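PDB 4ECN: leucine-rich repeat protein from Bacteroides thetaiotaomicron, which is of unknown function but, as an extracellular leucine-rich repeat protein, probably binds other proteins. Local coordinates for residues Tyr454-Pro459 and Glu497-Pro502. Numbering follows the deposited sequence.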
loop_
_atom_site.group_PDB
_atom_site.type_symbol
_atom_site.label_atom_id
_atom_site.label_comp_id
_atom_site.label_asym_id
_atom_site.label_seq_id
_atom_site.Cartn_x
_atom_site.Cartn_y
_atom_site.Cartn_z
ATOM N N TYR A 454 11.197 1.323 0.645
ATOM C CA TYR A 454 10.133 0.416 0.228
ATOM C C TYR A 454 10.149 0.205 -1.288
ATOM O O TYR A 454 10.140 1.163 -2.067
ATOM C CB TYR A 454 8.746 0.949 0.662
ATOM C CG TYR A 454 8.239 0.552 2.040
ATOM C CD1 TYR A 454 8.965 0.850 3.185
ATOM C CD2 TYR A 454 6.955 0.045 2.210
ATOM C CE1 TYR A 454 8.480 0.536 4.457
ATOM C CE2 TYR A 454 6.458 -0.270 3.478
ATOM C CZ TYR A 454 7.215 0.001 4.601
ATOM O OH TYR A 454 6.746 -0.326 5.856
ATOM N N PHE A 455 10.233 -1.075 -1.685
ATOM C CA PHE A 455 10.142 -1.604 -3.046
ATOM C C PHE A 455 9.046 -2.587 -3.085
ATOM O O PHE A 455 9.029 -3.483 -2.240
ATOM C CB PHE A 455 11.430 -2.277 -3.503
ATOM C CG PHE A 455 12.721 -1.527 -3.368
ATOM C CD1 PHE A 455 13.186 -0.727 -4.404
ATOM C CD2 PHE A 455 13.538 -1.721 -2.263
ATOM C CE1 PHE A 455 14.414 -0.079 -4.306
ATOM C CE2 PHE A 455 14.767 -1.084 -2.168
ATOM C CZ PHE A 455 15.194 -0.257 -3.187
ATOM N N ALA A 456 8.126 -2.474 -4.030
ATOM C CA ALA A 456 7.066 -3.470 -4.116
ATOM C C ALA A 456 6.406 -3.444 -5.472
ATOM O O ALA A 456 6.399 -2.410 -6.142
ATOM C CB ALA A 456 6.025 -3.260 -3.024
ATOM N N ASN A 457 5.878 -4.613 -5.875
ATOM C CA ASN A 457 5.112 -4.889 -7.091
ATOM C C ASN A 457 5.811 -4.370 -8.332
ATOM O O ASN A 457 5.176 -3.732 -9.181
ATOM C CB ASN A 457 3.739 -4.270 -6.974
ATOM C CG ASN A 457 3.129 -4.409 -5.613
ATOM O OD1 ASN A 457 2.798 -5.508 -5.166
ATOM N ND2 ASN A 457 2.995 -3.289 -4.923
ATOM N N SER A 458 7.136 -4.655 -8.418
ATOM C CA SER A 458 8.037 -4.271 -9.511
ATOM C C SER A 458 8.529 -5.494 -10.298
ATOM O O SER A 458 8.696 -6.587 -9.724
ATOM C CB SER A 458 9.235 -3.496 -8.970
ATOM O OG SER A 458 8.870 -2.188 -8.553
ATOM N N PRO A 459 8.809 -5.331 -11.614
ATOM C CA PRO A 459 9.259 -6.487 -12.403
ATOM C C PRO A 459 10.785 -6.643 -12.485
ATOM O O PRO A 459 11.233 -7.439 -13.296
ATOM C CB PRO A 459 8.694 -6.173 -13.786
ATOM C CG PRO A 459 8.758 -4.678 -13.881
ATOM C CD PRO A 459 8.629 -4.136 -12.473
ATOM N N GLU A 497 11.497 -3.023 2.571
ATOM C CA GLU A 497 10.420 -3.820 2.002
ATOM C C GLU A 497 10.741 -4.140 0.551
ATOM O O GLU A 497 11.050 -3.247 -0.241
ATOM C CB GLU A 497 9.055 -3.129 2.117
ATOM C CG GLU A 497 7.897 -3.902 1.483
ATOM C CD GLU A 497 6.514 -3.404 1.860
ATOM O OE1 GLU A 497 6.139 -3.521 3.053
ATOM O OE2 GLU A 497 5.784 -2.945 0.952
ATOM N N LEU A 498 10.688 -5.442 0.235
ATOM C CA LEU A 498 10.843 -6.058 -1.072
ATOM C C LEU A 498 9.669 -6.992 -1.263
ATOM O O LEU A 498 9.813 -8.201 -1.227
ATOM C CB LEU A 498 12.197 -6.769 -1.184
ATOM C CG LEU A 498 13.349 -5.960 -1.734
ATOM C CD1 LEU A 498 14.631 -6.682 -1.514
ATOM C CD2 LEU A 498 13.185 -5.687 -3.208
ATOM N N TYR A 499 8.485 -6.412 -1.387
ATOM C CA TYR A 499 7.206 -7.113 -1.466
ATOM C C TYR A 499 6.801 -7.394 -2.898
ATOM O O TYR A 499 6.893 -6.520 -3.756
ATOM C CB TYR A 499 6.120 -6.253 -0.781
ATOM C CG TYR A 499 4.740 -6.871 -0.774
ATOM C CD1 TYR A 499 4.413 -7.880 0.124
ATOM C CD2 TYR A 499 3.753 -6.437 -1.655
ATOM C CE1 TYR A 499 3.162 -8.487 0.102
ATOM C CE2 TYR A 499 2.484 -7.009 -1.656
ATOM C CZ TYR A 499 2.187 -8.029 -0.766
ATOM O OH TYR A 499 0.945 -8.632 -0.759
ATOM N N ASN A 500 6.318 -8.604 -3.140
ATOM C CA ASN A 500 5.742 -9.041 -4.403
ATOM C C ASN A 500 6.528 -8.555 -5.650
ATOM O O ASN A 500 5.983 -7.789 -6.442
ATOM C CB ASN A 500 4.283 -8.532 -4.480
ATOM C CG ASN A 500 3.465 -9.016 -5.652
ATOM O OD1 ASN A 500 3.588 -10.163 -6.120
ATOM N ND2 ASN A 500 2.620 -8.129 -6.150
ATOM N N CYS A 501 7.794 -9.012 -5.814
ATOM C CA CYS A 501 8.666 -8.749 -6.973
ATOM C C CYS A 501 8.845 -10.116 -7.705
ATOM O O CYS A 501 9.597 -11.025 -7.289
ATOM C CB CYS A 501 9.978 -8.079 -6.566
ATOM S SG CYS A 501 9.768 -6.399 -5.867
ATOM N N PRO A 502 7.924 -10.324 -8.681
ATOM C CA PRO A 502 7.791 -11.632 -9.332
ATOM C C PRO A 502 9.035 -12.222 -9.975
ATOM O O PRO A 502 9.170 -13.449 -9.953
ATOM C CB PRO A 502 6.796 -11.363 -10.460
ATOM C CG PRO A 502 6.059 -10.205 -10.083
ATOM C CD PRO A 502 6.903 -9.378 -9.180
#
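E497 lies against the ring of Y454 on the neighbouring parallel strand, its CB over one face at 3.9 Å from the ring centroid in a CH-pi contact. The E497 chain leaves CB with CG opposite the backbone N (chi1 178°), which carries it, extended, obliquely across the Y454 ring and sets OE1 3.3 Å from Y454 CE2, with ring and carboxylate planes 45° apart. The polar end is engaged by H357 ND1, hydrogen-bonded to OE1. With E497 cut back to alanine, H357 would probably lose its carboxylate partner and a gap is likely to open beside the Y454 ring. On the other face of the sheet, F455 and L498 run side by side, F455 CB meeting L498 CD2 at 3.8 Å. Between the strands, F455 N donates to E497 O, Y499 N to F455 O and N457 N to Y499 O, the last of these bonds reaching past A456 into the loop. There two asparagines cross at about a right angle. N457 CG sits beside its own backbone N, bringing OD1 to N500 ND2 at 2.8 Å; the bond is nearly straight (167°) and uses a lone pair in the carbonyl plane. N457 and N500 precede the ladder position, held here by S458, whose OG bonds N435, and C501; N525 of the next repeat bonds L498 O and C501 N, as in an asparagine ladder. Strands 452-456 and 495-499 are linked through helix 475-480 as a beta-alpha-beta unit, with strand 351-353 next to the first and strand 519-521 next to the second; I440 of strand 436-440 packs on F455.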